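Local coordinates for protein probable FAD-dependent oxidoreductase PA4991 (Pseudomonas aeruginosa PAO1, PDB 5EZ7) that binds one FAD per subunit and probably works as an FAD-dependent oxidoreductase whose physiological substrate is unknown, at residues G43-K48 with D316-A321; G209-L214 with P222-R227. All coordinates share one frame; numbering follows the deposited sequence.

Contact 1: residues G43-K48 with D316-A321; sequences GGQSVK and DRAEPA. With FAD (flavin-adenine dinucleotide), chain B.
Gln45 reaches across to the backbone of Arg317 and Ala318, and it touches FAD along the way. Its CB starts beside the cofactor, 3.7 Å from O2' of the FAD ribityl chain. CG comes next. It lies beside the backbone N of its own residue (chi1 -60°). It rests 3.7 Å from the carbonyl O of Asp316. The chain runs extended beyond CG and carries the amide to strand 309-320. There OE1 accepts a hydrogen bond of 3.1 Å from Ala318 N. The N-H points almost straight at the oxygen (169°), but the donor sits well above the amide plane, 61° out of it. OE1 also packs against CA of Arg317. The other branch, NE2, turns to the cofactor and donates to FAD O2A at 3.1 Å. NE2 also donates to a water that lies in hydrogen-bonding reach of FAD O2P and, more weakly, of Ala318 O. Both ends of the amide are therefore held, and this fixes its rotation.

Residues 43-48 lie in the loop after strand 33-37 of the dinucleotide-binding fold of this DAO-family enzyme. The loop lines the adenosine-side phosphate of FAD. Gln45 N makes a nearly straight bond to O2A, so one residue grips this oxygen twice. Ser46 serves the other oxygen of the same phosphate: its OG donates to O1A at 2.7 Å and accepts from FAD O4'. Methyl CB of Ala318 packs 3.5 Å from Gln45 NE2. Arg317 places CG 3.7 Å from the flavin methyl C8M, while its guanidinium pairs with Glu277.

Contact 2: residues G209-L214 with P222-R227; sequences GNEALL and PAMQRR. With FAD (flavin-adenine dinucleotide), chain B.
Glu211 and Met224 both hold CG anti to the backbone N (chi1 -172° in Glu211), and the two chains cross at about a right angle. They join helix 210-216 to strand 224-236. The helix follows strand 201-204 of the nucleotide-binding sheet, in a strand-turn-helix consistent with a Rossmann-type GxGxxA pattern. The strand belongs to the neighbouring eight-stranded sheet. Met224 bends at its last torsion, and its CE meets Glu211 CB at 3.7 Å. The same methyl lies over one face of the Arg226 guanidinium, offset toward the rim. Arg226 brings its end back to the helix and forms a salt bridge, NH2 to Glu211 OE2 at 2.6 Å. The bond is bent (132°). OE2 is met on its syn side, but from above the carboxylate plane, and the carboxylate and guanidinium planes are 51° apart. Further along the helix, Leu214 and Pro222 make the apolar part of the contact. CD1 of Leu214 touches the ring CD of Pro222 at 3.8 Å, and strand 339-343 supplies Val341 as a neighbour to this proline. Gly209, next to the helix, faces the adenine of FAD, with its CA 3.5 Å from N7A.

Overall arrangement
The centre of contact 1 is about 7 Å from the centre of the chain, that of contact 2 about 16 Å. Each pairs a piece of the FAD-binding part with one edge of the eight-stranded sheet. Strands 309-320 and 224-236 are antiparallel neighbours there, so the two contacts share a sheet and touch directly. Glu319 OE2 and Arg227 NH2 form a salt bridge between them at 2.6 Å. Both contacts are partly buried. Contact 1 is small and polar: buried Gln45 shares its amide between backbone, water and phosphate, beside buried Ala318. Contact 2 is larger. It mixes apolar packing with an ion pair that includes exposed Arg226 at its edge, and it meets FAD at the adenine end.

Contact 1: residues G43-K48 with D316-A321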
loop_
_atom_site.group_PDB
_atom_site.type_symbol
_atom_site.label_atom_id
_atom_site.label_comp_id
_atom_site.label_asym_id
_atom_site.label_seq_id
_atom_site.Cartn_x
_atom_site.Cartn_y
_atom_site.Cartn_z
ATOM N N GLY A 43 -7.550 4.379 1.110
ATOM C CA GLY A 43 -7.948 5.334 0.067
ATOM C C GLY A 43 -6.891 6.350 -0.409
ATOM O O GLY A 43 -7.171 7.195 -1.275
ATOM N N GLY A 44 -5.691 6.303 0.150
ATOM C CA GLY A 44 -4.591 7.119 -0.386
ATOM C C GLY A 44 -3.913 6.235 -1.417
ATOM O O GLY A 44 -4.543 5.759 -2.367
ATOM N N GLN A 45 -2.655 5.932 -1.179
ATOM C CA GLN A 45 -1.856 5.152 -2.100
ATOM C C GLN A 45 -2.195 3.675 -2.174
ATOM O O GLN A 45 -2.040 3.067 -3.226
ATOM C CB GLN A 45 -0.403 5.253 -1.697
ATOM C CG GLN A 45 0.162 6.663 -1.703
ATOM C CD GLN A 45 1.471 6.727 -0.917
ATOM O OE1 GLN A 45 2.554 6.454 -1.435
ATOM N NE2 GLN A 45 1.357 7.051 0.361
ATOM N N SER A 46 -2.608 3.083 -1.053
ATOM C CA SER A 46 -2.723 1.617 -0.949
ATOM C C SER A 46 -3.629 0.903 -1.948
ATOM O O SER A 46 -3.203 -0.046 -2.592
ATOM C CB SER A 46 -3.158 1.215 0.447
ATOM O OG SER A 46 -2.134 1.586 1.317
ATOM N N VAL A 47 -4.868 1.335 -2.047
ATOM C CA VAL A 47 -5.821 0.708 -2.976
ATOM C C VAL A 47 -5.483 1.091 -4.402
ATOM O O VAL A 47 -5.992 0.463 -5.300
ATOM C CB VAL A 47 -7.282 1.063 -2.603
ATOM C CG1 VAL A 47 -8.300 0.526 -3.558
ATOM C CG2 VAL A 47 -7.627 0.356 -1.323
ATOM N N LYS A 48 -4.658 2.136 -4.588
ATOM C CA LYS A 48 -4.147 2.504 -5.898
ATOM C C LYS A 48 -2.845 1.811 -6.278
ATOM O O LYS A 48 -2.343 2.019 -7.383
ATOM C CB LYS A 48 -3.958 4.018 -5.999
ATOM C CG LYS A 48 -5.242 4.798 -5.794
ATOM C CD LYS A 48 -4.919 6.274 -5.918
ATOM C CE LYS A 48 -6.159 7.168 -5.834
ATOM N NZ LYS A 48 -6.447 7.439 -4.407
ATOM N N ASP A 316 0.412 10.813 -6.159
ATOM C CA ASP A 316 1.735 11.053 -5.546
ATOM C C ASP A 316 2.136 9.892 -4.646
ATOM O O ASP A 316 1.313 9.399 -3.869
ATOM C CB ASP A 316 1.687 12.287 -4.666
ATOM C CG ASP A 316 1.592 13.559 -5.443
ATOM O OD1 ASP A 316 1.998 13.575 -6.630
ATOM O OD2 ASP A 316 1.135 14.561 -4.825
ATOM N N ARG A 317 3.377 9.434 -4.769
ATOM C CA ARG A 317 3.965 8.555 -3.757
ATOM C C ARG A 317 4.450 9.451 -2.637
ATOM O O ARG A 317 5.085 10.455 -2.903
ATOM C CB ARG A 317 5.110 7.735 -4.331
ATOM C CG ARG A 317 4.642 6.672 -5.307
ATOM C CD ARG A 317 5.787 6.191 -6.176
ATOM N NE ARG A 317 6.152 7.219 -7.129
ATOM C CZ ARG A 317 7.007 7.064 -8.149
ATOM N NH1 ARG A 317 7.280 8.102 -8.952
ATOM N NH2 ARG A 317 7.592 5.881 -8.370
ATOM N N ALA A 318 4.158 9.065 -1.394
ATOM C CA ALA A 318 4.542 9.782 -0.191
ATOM C C ALA A 318 5.684 9.043 0.480
ATOM O O ALA A 318 5.518 7.920 0.922
ATOM C CB ALA A 318 3.364 9.900 0.744
ATOM N N GLU A 319 6.846 9.686 0.525
ATOM C CA GLU A 319 8.078 9.067 0.993
ATOM C C GLU A 319 8.888 10.005 1.901
ATOM O O GLU A 319 8.737 11.243 1.822
ATOM C CB GLU A 319 8.969 8.703 -0.207
ATOM C CG GLU A 319 8.375 7.645 -1.093
ATOM C CD GLU A 319 9.131 7.475 -2.376
ATOM O OE1 GLU A 319 10.140 8.185 -2.536
ATOM O OE2 GLU A 319 8.718 6.647 -3.239
ATOM N N PRO A 320 9.780 9.423 2.716
ATOM C CA PRO A 320 10.748 10.273 3.388
ATOM C C PRO A 320 11.623 11.021 2.386
ATOM O O PRO A 320 12.011 10.465 1.338
ATOM C CB PRO A 320 11.589 9.288 4.188
ATOM C CG PRO A 320 11.490 8.007 3.430
ATOM C CD PRO A 320 10.081 7.993 2.911
ATOM N N ALA A 321 11.886 12.290 2.686
ATOM C CA ALA A 321 12.828 13.061 1.860
ATOM C C ALA A 321 14.194 12.417 1.956
ATOM O O ALA A 321 14.550 11.853 3.007
ATOM C CB ALA A 321 12.910 14.504 2.339
HETATM P PA FAD B . -1.588 5.467 2.351
HETATM O O1A FAD B . -2.111 4.235 1.686
HETATM O O2A FAD B . -1.476 6.758 1.591
HETATM O O5B FAD B . -2.470 5.684 3.651
HETATM C C5B FAD B . -2.428 6.877 4.409
HETATM C C4B FAD B . -3.787 6.998 5.065
HETATM O O4B FAD B . -3.761 8.082 6.009
HETATM C C3B FAD B . -4.886 7.275 4.036
HETATM O O3B FAD B . -5.925 6.297 4.122
HETATM C C2B FAD B . -5.367 8.666 4.405
HETATM O O2B FAD B . -6.753 8.902 4.173
HETATM C C1B FAD B . -4.989 8.769 5.885
HETATM N N9A FAD B . -4.793 10.151 6.341
HETATM C C8A FAD B . -4.129 11.122 5.690
HETATM N N7A FAD B . -4.161 12.259 6.406
HETATM C C5A FAD B . -4.841 12.018 7.533
HETATM C C6A FAD B . -5.236 12.811 8.705
HETATM N N6A FAD B . -4.861 14.097 8.775
HETATM N N1A FAD B . -5.942 12.210 9.678
HETATM C C2A FAD B . -6.300 10.916 9.586
HETATM N N3A FAD B . -5.978 10.130 8.538
HETATM C C4A FAD B . -5.264 10.627 7.497
HETATM N N1 FAD B . 4.167 -0.912 -3.405
HETATM C C2 FAD B . 4.404 -2.228 -3.590
HETATM O O2 FAD B . 5.012 -2.866 -2.698
HETATM N N3 FAD B . 4.009 -2.880 -4.697
HETATM C C4 FAD B . 3.364 -2.273 -5.689
HETATM O O4 FAD B . 2.997 -2.901 -6.702
HETATM C C4X FAD B . 3.068 -0.842 -5.561
HETATM N N5 FAD B . 2.420 -0.173 -6.533
HETATM C C5X FAD B . 2.144 1.137 -6.399
HETATM C C6 FAD B . 1.459 1.785 -7.418
HETATM C C7 FAD B . 1.152 3.127 -7.319
HETATM C C7M FAD B . 0.396 3.800 -8.424
HETATM C C8 FAD B . 1.538 3.877 -6.097
HETATM C C8M FAD B . 1.219 5.346 -5.921
HETATM C C9 FAD B . 2.230 3.230 -5.089
HETATM C C9A FAD B . 2.558 1.879 -5.181
HETATM N N10 FAD B . 3.260 1.184 -4.156
HETATM C C10 FAD B . 3.516 -0.183 -4.317
HETATM C "C1'" FAD B . 3.671 1.840 -2.926
HETATM C "C2'" FAD B . 2.531 1.724 -1.929
HETATM O "O2'" FAD B . 1.265 2.006 -2.541
HETATM C "C3'" FAD B . 2.763 2.636 -0.732
HETATM O "O3'" FAD B . 4.135 2.504 -0.310
HETATM C "C4'" FAD B . 1.838 2.263 0.425
HETATM O "O4'" FAD B . 0.536 1.901 -0.035
HETATM C "C5'" FAD B . 1.686 3.411 1.404
HETATM O "O5'" FAD B . 0.942 2.957 2.543
HETATM P P FAD B . 0.546 4.012 3.676
HETATM O O1P FAD B . -0.472 3.372 4.583
HETATM O O2P FAD B . 1.825 4.527 4.230
HETATM O O3P FAD B . -0.071 5.229 2.833
HETATM O O HOH W 1 3.160 6.361 2.659
#

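Contact 2: residues G209-L214 with P222-R227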
loop_
_atom_site.group_PDB
_atom_site.type_symbol
_atom_site.label_atom_id
_atom_site.label_comp_id
_atom_site.label_asym_id
_atom_site.label_seq_id
_atom_site.Cartn_x
_atom_site.Cartn_y
_atom_site.Cartn_z
ATOM N N GLY A 209 -0.549 12.608 4.129
ATOM C CA GLY A 209 -1.016 13.394 5.258
ATOM C C GLY A 209 -0.026 13.591 6.392
ATOM O O GLY A 209 -0.263 14.456 7.235
ATOM N N ASN A 210 1.058 12.793 6.456
ATOM C CA ASN A 210 2.074 12.982 7.536
ATOM C C ASN A 210 2.668 14.379 7.592
ATOM O O ASN A 210 2.933 14.878 8.693
ATOM C CB ASN A 210 3.212 11.952 7.481
ATOM C CG ASN A 210 2.848 10.616 8.093
ATOM O OD1 ASN A 210 1.832 10.475 8.770
ATOM N ND2 ASN A 210 3.681 9.596 7.824
ATOM N N GLU A 211 2.858 15.023 6.434
ATOM C CA GLU A 211 3.465 16.357 6.416
ATOM C C GLU A 211 2.678 17.409 7.281
ATOM O O GLU A 211 3.228 18.005 8.204
ATOM C CB GLU A 211 3.631 16.825 4.976
ATOM C CG GLU A 211 4.434 18.117 4.797
ATOM C CD GLU A 211 4.653 18.443 3.327
ATOM O OE1 GLU A 211 5.809 18.537 2.897
ATOM O OE2 GLU A 211 3.650 18.571 2.589
ATOM N N ALA A 212 1.394 17.595 6.967
ATOM C CA ALA A 212 0.482 18.523 7.705
ATOM C C ALA A 212 0.221 18.120 9.166
ATOM O O ALA A 212 0.052 18.976 10.027
ATOM C CB ALA A 212 -0.850 18.649 6.952
ATOM N N LEU A 213 0.157 16.827 9.450
ATOM C CA LEU A 213 0.122 16.377 10.851
ATOM C C LEU A 213 1.389 16.762 11.637
ATOM O O LEU A 213 1.296 17.172 12.808
ATOM C CB LEU A 213 -0.082 14.888 10.945
ATOM C CG LEU A 213 -1.496 14.425 10.601
ATOM C CD1 LEU A 213 -1.495 12.934 10.302
ATOM C CD2 LEU A 213 -2.437 14.752 11.737
ATOM N N LEU A 214 2.558 16.605 11.023
ATOM C CA LEU A 214 3.776 17.068 11.655
ATOM C C LEU A 214 3.713 18.566 11.927
ATOM O O LEU A 214 4.024 18.980 13.031
ATOM C CB LEU A 214 5.024 16.674 10.867
ATOM C CG LEU A 214 5.296 15.167 10.869
ATOM C CD1 LEU A 214 6.367 14.875 9.848
ATOM C CD2 LEU A 214 5.730 14.627 12.226
ATOM N N PRO A 222 10.440 14.467 10.485
ATOM C CA PRO A 222 11.137 14.220 9.190
ATOM C C PRO A 222 10.430 14.816 7.962
ATOM O O PRO A 222 9.202 14.771 7.880
ATOM C CB PRO A 222 11.115 12.710 9.087
ATOM C CG PRO A 222 9.864 12.294 9.838
ATOM C CD PRO A 222 9.625 13.319 10.918
ATOM N N ALA A 223 11.207 15.310 6.990
ATOM C CA ALA A 223 10.668 15.957 5.791
ATOM C C ALA A 223 10.187 14.885 4.831
ATOM O O ALA A 223 10.684 13.768 4.860
ATOM C CB ALA A 223 11.697 16.859 5.135
ATOM N N MET A 224 9.235 15.246 3.979
ATOM C CA MET A 224 8.568 14.325 3.094
ATOM C C MET A 224 8.782 14.787 1.683
ATOM O O MET A 224 8.884 16.004 1.461
ATOM C CB MET A 224 7.068 14.355 3.383
ATOM C CG MET A 224 6.300 13.206 2.737
ATOM S SD MET A 224 4.564 13.268 3.211
ATOM C CE MET A 224 4.018 14.591 2.115
ATOM N N GLN A 225 8.828 13.841 0.737
ATOM C CA GLN A 225 8.783 14.179 -0.695
ATOM C C GLN A 225 7.576 13.493 -1.332
ATOM O O GLN A 225 7.043 12.535 -0.801
ATOM C CB GLN A 225 10.080 13.813 -1.456
ATOM C CG GLN A 225 10.407 12.306 -1.475
ATOM C CD GLN A 225 11.624 11.938 -2.326
ATOM O OE1 GLN A 225 12.250 12.791 -2.868
ATOM N NE2 GLN A 225 11.923 10.656 -2.458
ATOM N N ARG A 226 7.172 14.009 -2.480
ATOM C CA ARG A 226 6.024 13.531 -3.249
ATOM C C ARG A 226 6.532 13.215 -4.654
ATOM O O ARG A 226 7.061 14.077 -5.305
ATOM C CB ARG A 226 4.951 14.618 -3.294
ATOM C CG ARG A 226 4.128 14.781 -2.014
ATOM C CD ARG A 226 3.001 15.793 -2.192
ATOM N NE ARG A 226 2.890 16.628 -1.012
ATOM C CZ ARG A 226 1.882 16.656 -0.146
ATOM N NH1 ARG A 226 0.804 15.923 -0.326
ATOM N NH2 ARG A 226 1.956 17.451 0.923
ATOM N N ARG A 227 6.440 11.970 -5.088
ATOM C CA ARG A 227 6.927 11.616 -6.412
ATOM C C ARG A 227 5.746 11.142 -7.203
ATOM O O ARG A 227 5.251 10.037 -6.976
ATOM C CB ARG A 227 7.986 10.554 -6.345
ATOM C CG ARG A 227 9.286 11.116 -5.801
ATOM C CD ARG A 227 10.170 9.996 -5.279
ATOM N NE ARG A 227 10.598 9.131 -6.374
ATOM C CZ ARG A 227 10.506 7.800 -6.432
ATOM N NH1 ARG A 227 10.942 7.165 -7.524
ATOM N NH2 ARG A 227 10.012 7.087 -5.442
HETATM P PA FAD B . -1.588 5.467 2.351
HETATM O O1A FAD B . -2.111 4.235 1.686
HETATM O O2A FAD B . -1.476 6.758 1.591
HETATM O O5B FAD B . -2.470 5.684 3.651
HETATM C C5B FAD B . -2.428 6.877 4.409
HETATM C C4B FAD B . -3.787 6.998 5.065
HETATM O O4B FAD B . -3.761 8.082 6.009
HETATM C C3B FAD B . -4.886 7.275 4.036
HETATM O O3B FAD B . -5.925 6.297 4.122
HETATM C C2B FAD B . -5.367 8.666 4.405
HETATM O O2B FAD B . -6.753 8.902 4.173
HETATM C C1B FAD B . -4.989 8.769 5.885
HETATM N N9A FAD B . -4.793 10.151 6.341
HETATM C C8A FAD B . -4.129 11.122 5.690
HETATM N N7A FAD B . -4.161 12.259 6.406
HETATM C C5A FAD B . -4.841 12.018 7.533
HETATM C C6A FAD B . -5.236 12.811 8.705
HETATM N N6A FAD B . -4.861 14.097 8.775
HETATM N N1A FAD B . -5.942 12.210 9.678
HETATM C C2A FAD B . -6.300 10.916 9.586
HETATM N N3A FAD B . -5.978 10.130 8.538
HETATM C C4A FAD B . -5.264 10.627 7.497
HETATM N N1 FAD B . 4.167 -0.912 -3.405
HETATM C C2 FAD B . 4.404 -2.228 -3.590
HETATM O O2 FAD B . 5.012 -2.866 -2.698
HETATM N N3 FAD B . 4.009 -2.880 -4.697
HETATM C C4 FAD B . 3.364 -2.273 -5.689
HETATM O O4 FAD B . 2.997 -2.901 -6.702
HETATM C C4X FAD B . 3.068 -0.842 -5.561
HETATM N N5 FAD B . 2.420 -0.173 -6.533
HETATM C C5X FAD B . 2.144 1.137 -6.399
HETATM C C6 FAD B . 1.459 1.785 -7.418
HETATM C C7 FAD B . 1.152 3.127 -7.319
HETATM C C7M FAD B . 0.396 3.800 -8.424
HETATM C C8 FAD B . 1.538 3.877 -6.097
HETATM C C8M FAD B . 1.219 5.346 -5.921
HETATM C C9 FAD B . 2.230 3.230 -5.089
HETATM C C9A FAD B . 2.558 1.879 -5.181
HETATM N N10 FAD B . 3.260 1.184 -4.156
HETATM C C10 FAD B . 3.516 -0.183 -4.317
HETATM C "C1'" FAD B . 3.671 1.840 -2.926
HETATM C "C2'" FAD B . 2.531 1.724 -1.929
HETATM O "O2'" FAD B . 1.265 2.006 -2.541
HETATM C "C3'" FAD B . 2.763 2.636 -0.732
HETATM O "O3'" FAD B . 4.135 2.504 -0.310
HETATM C "C4'" FAD B . 1.838 2.263 0.425
HETATM O "O4'" FAD B . 0.536 1.901 -0.035
HETATM C "C5'" FAD B . 1.686 3.411 1.404
HETATM O "O5'" FAD B . 0.942 2.957 2.543
HETATM P P FAD B . 0.546 4.012 3.676
HETATM O O1P FAD B . -0.472 3.372 4.583
HETATM O O2P FAD B . 1.825 4.527 4.230
HETATM O O3P FAD B . -0.071 5.229 2.833
#